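Local coordinates for protein thiosulfate sulfurtransferase TUM1 (Saccharomyces cerevisiae, PDB 3UTN) that accepts persulfide sulfur from the cysteine desulfurase NFS1 and passes it to UBA4 for 2-thiolation of the wobble uridine of tRNAs, at residues Asn75-Asp80 / Phe166-Lys171; Phe148-Glu153 / Thr247-Glu252; Lys203-Asp208 / Cys270-Ser275. One frame throughout, in Å; residues are numbered along the deposited sequence.

The three contacts sample both rhodanese units and the seam between them. Contact 1 lies at edge strand 77-78 of the N-terminal five-stranded parallel sheet; contact 3 involves strand 205-208, an inner strand of the equivalent C-terminal sheet. Their centres are about 37 Å apart, on opposite sides of the chain's centre. Contact 2 joins helix 148-153 of the first unit to the loop 247-252 of the second, its centre about 22 Å from that of contact 1 and about 26 Å from that of contact 3. Along the chain, contact 1 closes before contact 3 opens, while contact 2 interlaces with both. By bridging the two units it ties the non-catalytic one to the one that carries the persulfide-forming Cys282.

Contact 1 of 3, residues Asn75-Asp80 / Phe166-Lys171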
loop_
_atom_site.group_PDB
_atom_site.type_symbol
_atom_site.label_atom_id
_atom_site.label_comp_id
_atom_site.label_asym_id
_atom_site.label_seq_id
_atom_site.Cartn_x
_atom_site.Cartn_y
_atom_site.Cartn_z
ATOM N N ASN A 75 14.975 -15.716 2.316
ATOM C CA ASN A 75 14.974 -15.109 3.642
ATOM C C ASN A 75 13.749 -14.256 3.886
ATOM O O ASN A 75 13.717 -13.454 4.816
ATOM C CB ASN A 75 16.244 -14.282 3.849
ATOM C CG ASN A 75 17.489 -15.024 3.423
ATOM O OD1 ASN A 75 17.627 -16.215 3.682
ATOM N ND2 ASN A 75 18.393 -14.327 2.750
ATOM N N SER A 76 12.744 -14.438 3.040
ATOM C CA SER A 76 11.505 -13.694 3.156
ATOM C C SER A 76 10.788 -14.026 4.438
ATOM O O SER A 76 10.834 -15.151 4.908
ATOM C CB SER A 76 10.561 -14.010 2.011
ATOM O OG SER A 76 10.969 -13.363 0.827
ATOM N N ILE A 77 10.126 -13.030 4.989
ATOM C CA ILE A 77 9.122 -13.290 5.967
ATOM C C ILE A 77 7.849 -13.026 5.213
ATOM O O ILE A 77 7.838 -12.369 4.158
ATOM C CB ILE A 77 9.208 -12.362 7.182
ATOM C CG1 ILE A 77 9.073 -10.900 6.747
ATOM C CG2 ILE A 77 10.496 -12.628 7.938
ATOM C CD1 ILE A 77 8.984 -9.929 7.891
ATOM N N PHE A 78 6.772 -13.561 5.740
ATOM C CA PHE A 78 5.496 -13.253 5.206
ATOM C C PHE A 78 4.901 -12.188 6.094
ATOM O O PHE A 78 4.881 -12.327 7.310
ATOM C CB PHE A 78 4.621 -14.485 5.199
ATOM C CG PHE A 78 3.225 -14.207 4.792
ATOM C CD1 PHE A 78 2.930 -13.866 3.476
ATOM C CD2 PHE A 78 2.201 -14.262 5.724
ATOM C CE1 PHE A 78 1.632 -13.597 3.095
ATOM C CE2 PHE A 78 0.899 -14.000 5.343
ATOM C CZ PHE A 78 0.618 -13.665 4.031
ATOM N N PHE A 79 4.441 -11.117 5.473
ATOM C CA PHE A 79 3.770 -10.061 6.192
ATOM C C PHE A 79 2.300 -10.249 5.929
ATOM O O PHE A 79 1.821 -10.032 4.818
ATOM C CB PHE A 79 4.227 -8.705 5.685
ATOM C CG PHE A 79 3.650 -7.546 6.435
ATOM C CD1 PHE A 79 2.361 -7.104 6.173
ATOM C CD2 PHE A 79 4.406 -6.878 7.390
ATOM C CE1 PHE A 79 1.829 -6.022 6.853
ATOM C CE2 PHE A 79 3.881 -5.792 8.074
ATOM C CZ PHE A 79 2.593 -5.363 7.803
ATOM N N ASP A 80 1.589 -10.661 6.960
ATOM C CA ASP A 80 0.182 -10.904 6.831
ATOM C C ASP A 80 -0.563 -9.586 6.896
ATOM O O ASP A 80 -0.823 -9.055 7.973
ATOM C CB ASP A 80 -0.294 -11.855 7.915
ATOM C CG ASP A 80 -1.650 -12.423 7.614
ATOM O OD1 ASP A 80 -2.450 -11.721 6.968
ATOM O OD2 ASP A 80 -1.911 -13.565 8.016
ATOM N N PHE A 166 6.172 -18.500 8.372
ATOM C CA PHE A 166 6.013 -17.205 7.731
ATOM C C PHE A 166 7.229 -16.361 7.948
ATOM O O PHE A 166 7.312 -15.233 7.476
ATOM C CB PHE A 166 4.778 -16.509 8.254
ATOM C CG PHE A 166 3.528 -17.190 7.857
ATOM C CD1 PHE A 166 3.312 -17.521 6.528
ATOM C CD2 PHE A 166 2.582 -17.528 8.800
ATOM C CE1 PHE A 166 2.159 -18.166 6.149
ATOM C CE2 PHE A 166 1.425 -18.175 8.424
ATOM C CZ PHE A 166 1.218 -18.494 7.096
ATOM N N SER A 167 8.173 -16.930 8.678
ATOM C CA SER A 167 9.449 -16.309 8.892
ATOM C C SER A 167 10.445 -17.392 9.220
ATOM O O SER A 167 10.145 -18.286 9.996
ATOM C CB SER A 167 9.385 -15.329 10.044
ATOM O OG SER A 167 10.692 -14.876 10.339
ATOM N N PRO A 168 11.639 -17.306 8.631
ATOM C CA PRO A 168 12.725 -18.216 8.966
ATOM C C PRO A 168 13.506 -17.711 10.171
ATOM O O PRO A 168 14.450 -18.359 10.612
ATOM C CB PRO A 168 13.603 -18.152 7.724
ATOM C CG PRO A 168 13.427 -16.748 7.239
ATOM C CD PRO A 168 11.998 -16.395 7.528
ATOM N N TYR A 169 13.107 -16.560 10.696
ATOM C CA TYR A 169 13.864 -15.907 11.740
ATOM C C TYR A 169 13.280 -16.236 13.087
ATOM O O TYR A 169 12.067 -16.377 13.207
ATOM C CB TYR A 169 13.876 -14.397 11.520
ATOM C CG TYR A 169 14.363 -14.035 10.147
ATOM C CD1 TYR A 169 15.701 -14.197 9.797
ATOM C CD2 TYR A 169 13.486 -13.562 9.189
ATOM C CE1 TYR A 169 16.150 -13.883 8.528
ATOM C CE2 TYR A 169 13.924 -13.249 7.916
ATOM C CZ TYR A 169 15.252 -13.409 7.596
ATOM O OH TYR A 169 15.677 -13.089 6.336
ATOM N N PRO A 170 14.144 -16.370 14.108
ATOM C CA PRO A 170 13.621 -16.568 15.451
ATOM C C PRO A 170 12.817 -15.342 15.845
ATOM O O PRO A 170 13.082 -14.245 15.352
ATOM C CB PRO A 170 14.885 -16.665 16.309
ATOM C CG PRO A 170 15.934 -15.938 15.535
ATOM C CD PRO A 170 15.611 -16.232 14.097
ATOM N N LYS A 171 11.835 -15.521 16.715
ATOM C CA LYS A 171 11.082 -14.388 17.212
ATOM C C LYS A 171 12.043 -13.323 17.722
ATOM O O LYS A 171 13.067 -13.623 18.337
ATOM C CB LYS A 171 10.093 -14.817 18.295
ATOM C CG LYS A 171 8.832 -15.452 17.732
ATOM C CD LYS A 171 8.000 -16.114 18.819
ATOM C CE LYS A 171 6.627 -16.519 18.299
ATOM N NZ LYS A 171 6.694 -17.494 17.172
#
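Phe166 and Phe78 contribute the largest buried surfaces, and their side chains run alongside each other in the same direction. Phe78 CD2 lies over one face of the Phe166 ring, 3.5 Å from Phe166 CD1. The centroids are 5.0 Å apart with planes inclined by 41°, an oblique pairing. Phe78 reaches this position with CG turned anti to its backbone N (chi1 174°).

Beside the rings, Phe78 N donates to Phe166 O in a nearly straight bond (N-H...O angle 164°), though the modelled 2.5 Å between Phe78 N and Phe166 O is doubtfully short. The same oxygen receives a CA-H...O contact from Ile77 CA at 3.1 Å.

Tyr169 carries the other end. Ile77 CG2 meets its ring edge in the ring plane, 3.4 Å from Tyr169 CD2, the two side chains crossing at about a right angle, while Pro168 CG, from the same segment as Tyr169, lies over one face of that ring, toward its rim. The turn leading into Tyr169 is an ST turn, since Tyr169 N donates to Ser167 OG at 3.0 Å; Ser167 OG also bonds to Leu108 O.

Strand 77-78, at the edge of the N-terminal rhodanese sheet, is hydrogen-bonded to strand 47-51. Residues 166-169 of the loop run beside it: Phe78 and Phe166 both touch helix 63-69, and Tyr169 rests on Val48 with a cation-pi contact to Arg46.

Contact 2 of 3, residues Phe148-Glu153 / Thr247-Glu252; sequences FNQYRE and TKTYPE
Thr247 O is gripped by two amide groups: Asn149 ND2 joins this start of an ST turn in the C-terminal rhodanese unit to helix 148-153 of the N-terminal one, and Asn147 ND2, from the residue two positions earlier, just before the helix, gives the second bond. Asn149 ND2 lies 3.0 Å from Thr247 O with an N-H...O angle of 155°. The oxygen is close to the plane of the Asn149 amide, but the donor stands well above the carbonyl plane, 61° out of it. Asn149 ND2 also bonds to Val122 O, and these two acceptors restrain the rotation of the amide.

The ST turn is defined by Thr249 N donating to Thr247 OG1 at 3.3 Å. Here the Thr247 hydroxyl sits between the backbone N and the carbonyl carbon (chi1 67°), which leaves CG2 beside the N, facing the helix. There this methyl meets the Gln150 amide, 3.2 Å from Gln150 NE2, the two side chains crossing obliquely.

A bend at chi2 folds Gln150 back along its own helix, where NE2 donates to Glu153 OE1 at 2.8 Å. The acceptor uses its anti lone pair, and the bond runs in the Gln150 amide plane. At the amide's other end a water sits 2.6 Å from Thr249 OG1 and gives a long, weak bond of 3.4 Å to Gln150 OE1.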
loop_
_atom_site.group_PDB
_atom_site.type_symbol
_atom_site.label_atom_id
_atom_site.label_comp_id
_atom_site.label_asym_id
_atom_site.label_seq_id
_atom_site.Cartn_x
_atom_site.Cartn_y
_atom_site.Cartn_z
ATOM N N PHE A 148 7.987 -7.944 -7.307
ATOM C CA PHE A 148 8.247 -9.353 -7.312
ATOM C C PHE A 148 7.937 -9.984 -8.656
ATOM O O PHE A 148 8.584 -10.949 -9.035
ATOM C CB PHE A 148 7.462 -10.034 -6.217
ATOM C CG PHE A 148 7.918 -11.420 -5.929
ATOM C CD1 PHE A 148 9.275 -11.720 -5.838
ATOM C CD2 PHE A 148 6.991 -12.427 -5.712
ATOM C CE1 PHE A 148 9.688 -13.007 -5.556
ATOM C CE2 PHE A 148 7.402 -13.712 -5.422
ATOM C CZ PHE A 148 8.751 -14.001 -5.341
ATOM N N ASN A 149 6.956 -9.436 -9.367
ATOM C CA ASN A 149 6.641 -9.902 -10.713
ATOM C C ASN A 149 7.873 -9.851 -11.586
ATOM O O ASN A 149 8.236 -10.835 -12.221
ATOM C CB ASN A 149 5.547 -9.055 -11.352
ATOM C CG ASN A 149 4.175 -9.348 -10.784
ATOM O OD1 ASN A 149 3.990 -10.304 -10.035
ATOM N ND2 ASN A 149 3.204 -8.530 -11.150
ATOM N N GLN A 150 8.520 -8.694 -11.594
ATOM C CA GLN A 150 9.683 -8.488 -12.434
ATOM C C GLN A 150 10.829 -9.288 -11.889
ATOM O O GLN A 150 11.584 -9.895 -12.635
ATOM C CB GLN A 150 10.035 -7.012 -12.499
ATOM C CG GLN A 150 9.054 -6.238 -13.348
ATOM C CD GLN A 150 9.029 -6.730 -14.778
ATOM O OE1 GLN A 150 9.608 -6.105 -15.658
ATOM N NE2 GLN A 150 8.362 -7.861 -15.015
ATOM N N TYR A 151 10.921 -9.299 -10.566
ATOM C CA TYR A 151 11.882 -10.101 -9.863
ATOM C C TYR A 151 11.823 -11.540 -10.350
ATOM O O TYR A 151 12.851 -12.140 -10.672
ATOM C CB TYR A 151 11.568 -10.035 -8.377
ATOM C CG TYR A 151 12.620 -10.639 -7.516
ATOM C CD1 TYR A 151 13.616 -9.850 -6.957
ATOM C CD2 TYR A 151 12.621 -12.000 -7.253
ATOM C CE1 TYR A 151 14.589 -10.407 -6.151
ATOM C CE2 TYR A 151 13.593 -12.569 -6.462
ATOM C CZ TYR A 151 14.573 -11.764 -5.913
ATOM O OH TYR A 151 15.530 -12.322 -5.123
ATOM N N ARG A 152 10.614 -12.091 -10.400
ATOM C CA ARG A 152 10.437 -13.458 -10.857
ATOM C C ARG A 152 10.639 -13.558 -12.357
ATOM O O ARG A 152 11.349 -14.439 -12.825
ATOM C CB ARG A 152 9.066 -13.986 -10.469
ATOM C CG ARG A 152 8.978 -14.407 -9.019
ATOM C CD ARG A 152 7.549 -14.765 -8.673
ATOM N NE ARG A 152 6.663 -13.612 -8.826
ATOM C CZ ARG A 152 5.406 -13.577 -8.395
ATOM N NH1 ARG A 152 4.885 -14.627 -7.771
ATOM N NH2 ARG A 152 4.681 -12.488 -8.583
ATOM N N GLU A 153 10.036 -12.636 -13.098
ATOM C CA GLU A 153 10.146 -12.633 -14.558
ATOM C C GLU A 153 11.600 -12.697 -14.981
ATOM O O GLU A 153 11.959 -13.452 -15.875
ATOM C CB GLU A 153 9.470 -11.402 -15.169
ATOM C CG GLU A 153 9.676 -11.280 -16.677
ATOM C CD GLU A 153 8.443 -10.785 -17.411
ATOM O OE1 GLU A 153 7.818 -9.797 -16.957
ATOM O OE2 GLU A 153 8.107 -11.387 -18.460
ATOM N N THR A 247 3.297 -5.779 -15.763
ATOM C CA THR A 247 4.245 -6.156 -14.719
ATOM C C THR A 247 3.825 -5.625 -13.358
ATOM O O THR A 247 4.334 -6.061 -12.332
ATOM C CB THR A 247 5.654 -5.633 -15.034
ATOM O OG1 THR A 247 5.660 -4.202 -14.956
ATOM C CG2 THR A 247 6.091 -6.067 -16.434
ATOM N N LYS A 248 2.907 -4.663 -13.361
ATOM C CA LYS A 248 2.427 -4.023 -12.137
ATOM C C LYS A 248 3.545 -3.322 -11.377
ATOM O O LYS A 248 3.409 -3.020 -10.199
ATOM C CB LYS A 248 1.697 -5.025 -11.230
ATOM C CG LYS A 248 0.569 -5.783 -11.907
ATOM C CD LYS A 248 -0.442 -4.822 -12.503
ATOM C CE LYS A 248 -1.554 -5.567 -13.220
ATOM N NZ LYS A 248 -2.385 -4.598 -13.987
ATOM N N THR A 249 4.659 -3.071 -12.053
ATOM C CA THR A 249 5.712 -2.304 -11.431
ATOM C C THR A 249 5.260 -0.871 -11.382
ATOM O O THR A 249 4.497 -0.407 -12.239
ATOM C CB THR A 249 7.031 -2.319 -12.215
ATOM O OG1 THR A 249 6.764 -2.040 -13.595
ATOM C CG2 THR A 249 7.723 -3.650 -12.069
ATOM N N TYR A 250 5.728 -0.175 -10.366
ATOM C CA TYR A 250 5.708 1.254 -10.412
ATOM C C TYR A 250 6.678 1.633 -11.490
ATOM O O TYR A 250 7.767 1.066 -11.562
ATOM C CB TYR A 250 6.198 1.828 -9.117
ATOM C CG TYR A 250 5.189 1.727 -8.036
ATOM C CD1 TYR A 250 4.079 2.563 -8.025
ATOM C CD2 TYR A 250 5.339 0.799 -7.016
ATOM C CE1 TYR A 250 3.139 2.469 -7.024
ATOM C CE2 TYR A 250 4.415 0.708 -6.001
ATOM C CZ TYR A 250 3.319 1.541 -6.016
ATOM O OH TYR A 250 2.408 1.446 -5.019
ATOM N N PRO A 251 6.278 2.574 -12.347
ATOM C CA PRO A 251 7.221 3.133 -13.294
ATOM C C PRO A 251 8.389 3.709 -12.527
ATOM O O PRO A 251 8.268 4.003 -11.335
ATOM C CB PRO A 251 6.424 4.254 -13.952
ATOM C CG PRO A 251 5.016 3.800 -13.855
ATOM C CD PRO A 251 4.922 3.108 -12.532
ATOM N N GLU A 252 9.518 3.850 -13.199
ATOM C CA GLU A 252 10.693 4.413 -12.569
ATOM C C GLU A 252 10.404 5.824 -12.105
ATOM O O GLU A 252 9.616 6.535 -12.722
ATOM C CB GLU A 252 11.874 4.390 -13.535
ATOM C CG GLU A 252 12.357 2.979 -13.826
ATOM C CD GLU A 252 12.721 2.230 -12.557
ATOM O OE1 GLU A 252 11.991 1.285 -12.190
ATOM O OE2 GLU A 252 13.722 2.602 -11.911
HETATM O O HOH W 1 8.063 -3.050 -15.640
#

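Contact 3 of 3, residues Lys203-Asp208 / Cys270-Ser275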
loop_
_atom_site.group_PDB
_atom_site.type_symbol
_atom_site.label_atom_id
_atom_site.label_comp_id
_atom_site.label_asym_id
_atom_site.label_seq_id
_atom_site.Cartn_x
_atom_site.Cartn_y
_atom_site.Cartn_z
ATOM N N LYS A 203 -8.058 21.779 -0.328
ATOM C CA LYS A 203 -6.836 21.649 0.444
ATOM C C LYS A 203 -5.983 20.476 -0.015
ATOM O O LYS A 203 -4.790 20.444 0.249
ATOM C CB LYS A 203 -7.135 21.523 1.943
ATOM C CG LYS A 203 -7.902 22.692 2.547
ATOM C CD LYS A 203 -7.233 23.208 3.816
ATOM C CE LYS A 203 -7.360 22.249 4.991
ATOM N NZ LYS A 203 -8.677 22.368 5.679
ATOM N N PHE A 204 -6.595 19.512 -0.696
ATOM C CA PHE A 204 -5.893 18.284 -1.048
ATOM C C PHE A 204 -6.173 17.807 -2.448
ATOM O O PHE A 204 -7.248 18.016 -2.998
ATOM C CB PHE A 204 -6.255 17.148 -0.084
ATOM C CG PHE A 204 -5.851 17.407 1.328
ATOM C CD1 PHE A 204 -6.722 18.030 2.206
ATOM C CD2 PHE A 204 -4.594 17.037 1.782
ATOM C CE1 PHE A 204 -6.343 18.283 3.513
ATOM C CE2 PHE A 204 -4.214 17.281 3.089
ATOM C CZ PHE A 204 -5.089 17.908 3.957
ATOM N N ASN A 205 -5.171 17.152 -3.011
ATOM C CA ASN A 205 -5.403 16.218 -4.075
ATOM C C ASN A 205 -5.885 14.986 -3.357
ATOM O O ASN A 205 -5.172 14.410 -2.544
ATOM C CB ASN A 205 -4.107 15.927 -4.800
ATOM C CG ASN A 205 -3.400 17.188 -5.220
ATOM O OD1 ASN A 205 -3.947 17.977 -5.978
ATOM N ND2 ASN A 205 -2.196 17.397 -4.707
ATOM N N ALA A 206 -7.124 14.613 -3.601
ATOM C CA ALA A 206 -7.655 13.469 -2.912
ATOM C C ALA A 206 -7.951 12.440 -3.966
ATOM O O ALA A 206 -8.821 12.622 -4.809
ATOM C CB ALA A 206 -8.884 13.839 -2.108
ATOM N N PHE A 207 -7.173 11.374 -3.946
ATOM C CA PHE A 207 -7.307 10.356 -4.954
ATOM C C PHE A 207 -7.831 9.090 -4.374
ATOM O O PHE A 207 -7.465 8.676 -3.279
ATOM C CB PHE A 207 -5.989 10.097 -5.647
ATOM C CG PHE A 207 -5.462 11.286 -6.357
ATOM C CD1 PHE A 207 -6.064 11.733 -7.524
ATOM C CD2 PHE A 207 -4.380 11.975 -5.848
ATOM C CE1 PHE A 207 -5.584 12.854 -8.177
ATOM C CE2 PHE A 207 -3.889 13.088 -6.499
ATOM C CZ PHE A 207 -4.491 13.528 -7.664
ATOM N N ASP A 208 -8.691 8.473 -5.152
ATOM C CA ASP A 208 -9.262 7.233 -4.768
ATOM C C ASP A 208 -8.706 6.197 -5.713
ATOM O O ASP A 208 -8.834 6.323 -6.927
ATOM C CB ASP A 208 -10.772 7.324 -4.850
ATOM C CG ASP A 208 -11.435 6.218 -4.116
ATOM O OD1 ASP A 208 -11.093 5.059 -4.397
ATOM O OD2 ASP A 208 -12.284 6.503 -3.254
ATOM N N CYS A 270 -8.117 13.999 -13.901
ATOM C CA CYS A 270 -7.774 14.336 -12.540
ATOM C C CYS A 270 -6.791 15.467 -12.510
ATOM O O CYS A 270 -6.022 15.673 -13.447
ATOM C CB CYS A 270 -7.157 13.138 -11.837
ATOM S SG CYS A 270 -8.360 11.850 -11.528
ATOM N N THR A 271 -6.829 16.194 -11.408
ATOM C CA THR A 271 -5.864 17.227 -11.151
ATOM C C THR A 271 -5.009 16.754 -9.997
ATOM O O THR A 271 -5.502 16.177 -9.021
ATOM C CB THR A 271 -6.539 18.554 -10.773
ATOM O OG1 THR A 271 -7.361 18.356 -9.616
ATOM C CG2 THR A 271 -7.395 19.068 -11.924
ATOM N N LEU A 272 -3.715 16.966 -10.136
ATOM C CA LEU A 272 -2.835 16.841 -9.012
ATOM C C LEU A 272 -2.152 18.181 -8.883
ATOM O O LEU A 272 -1.258 18.518 -9.656
ATOM C CB LEU A 272 -1.831 15.715 -9.212
ATOM C CG LEU A 272 -1.316 15.145 -7.894
ATOM C CD1 LEU A 272 -0.838 13.722 -8.114
ATOM C CD2 LEU A 272 -0.217 16.014 -7.301
ATOM N N ASP A 273 -2.619 18.953 -7.917
ATOM C CA ASP A 273 -2.078 20.264 -7.657
ATOM C C ASP A 273 -0.819 20.073 -6.832
ATOM O O ASP A 273 -0.887 19.556 -5.715
ATOM C CB ASP A 273 -3.109 21.103 -6.907
ATOM C CG ASP A 273 -2.739 22.565 -6.834
ATOM O OD1 ASP A 273 -1.534 22.890 -6.834
ATOM O OD2 ASP A 273 -3.669 23.395 -6.762
ATOM N N PRO A 274 0.342 20.472 -7.387
ATOM C CA PRO A 274 1.609 20.325 -6.674
ATOM C C PRO A 274 1.667 21.149 -5.387
ATOM O O PRO A 274 2.511 20.885 -4.537
ATOM C CB PRO A 274 2.647 20.837 -7.682
ATOM C CG PRO A 274 1.882 21.704 -8.619
ATOM C CD PRO A 274 0.533 21.063 -8.725
ATOM N N SER A 275 0.773 22.126 -5.251
ATOM C CA SER A 275 0.737 22.976 -4.062
ATOM C C SER A 275 -0.122 22.375 -2.950
ATOM O O SER A 275 -0.052 22.811 -1.803
ATOM C CB SER A 275 0.235 24.381 -4.413
ATOM O OG SER A 275 -1.168 24.385 -4.620
HETATM O O HOH W 2 -6.384 18.167 -7.127
#
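The Asn205 side chain crosses that of Asp273 at about a right angle, and its amide pairs with the Asp273 backbone at both ends. Asp273 N donates to Asn205 OD1 at a short 2.5 Å, from 38° above the amide carbonyl plane. Asn205 ND2 in turn gives a bond to Asp273 O at 2.7 Å; its 166° N-H...O angle makes this the straighter of the two, and the acceptor lies in the amide plane. Two opposed bonds fix the rotation of the amide, and ND2 also reaches Thr278 OG1. A water lies 2.7 Å from both Asn205 OD1 and Thr271 OG1 and can bridge them.

Both segments belong to the C-terminal rhodanese unit: strand 205-208 lies between 278-281 and 234-236 in the parallel sheet, and the loop 270-275 leads from helix 255-267 into strand 278-281. Two residues along the strand, Phe207 points to the same side as Asn205 and crosses Leu272 at about a right angle. Leu272 CD1 approaches Phe207 CE2 obliquely at 3.5 Å, whereas Cys270 CB meets the ring edge, 4.0 Å from Phe207 CE1. Leu265 of helix 255-267 touches all three side chains, and that of Phe207 is about 9 Å from that of catalytic Cys282.

Beyond Asp273 the loop forms an Asx turn: Asp273 OD1 accepts from Ser275 N at 2.9 Å and from Ser275 OG, both on one face of the carboxylate.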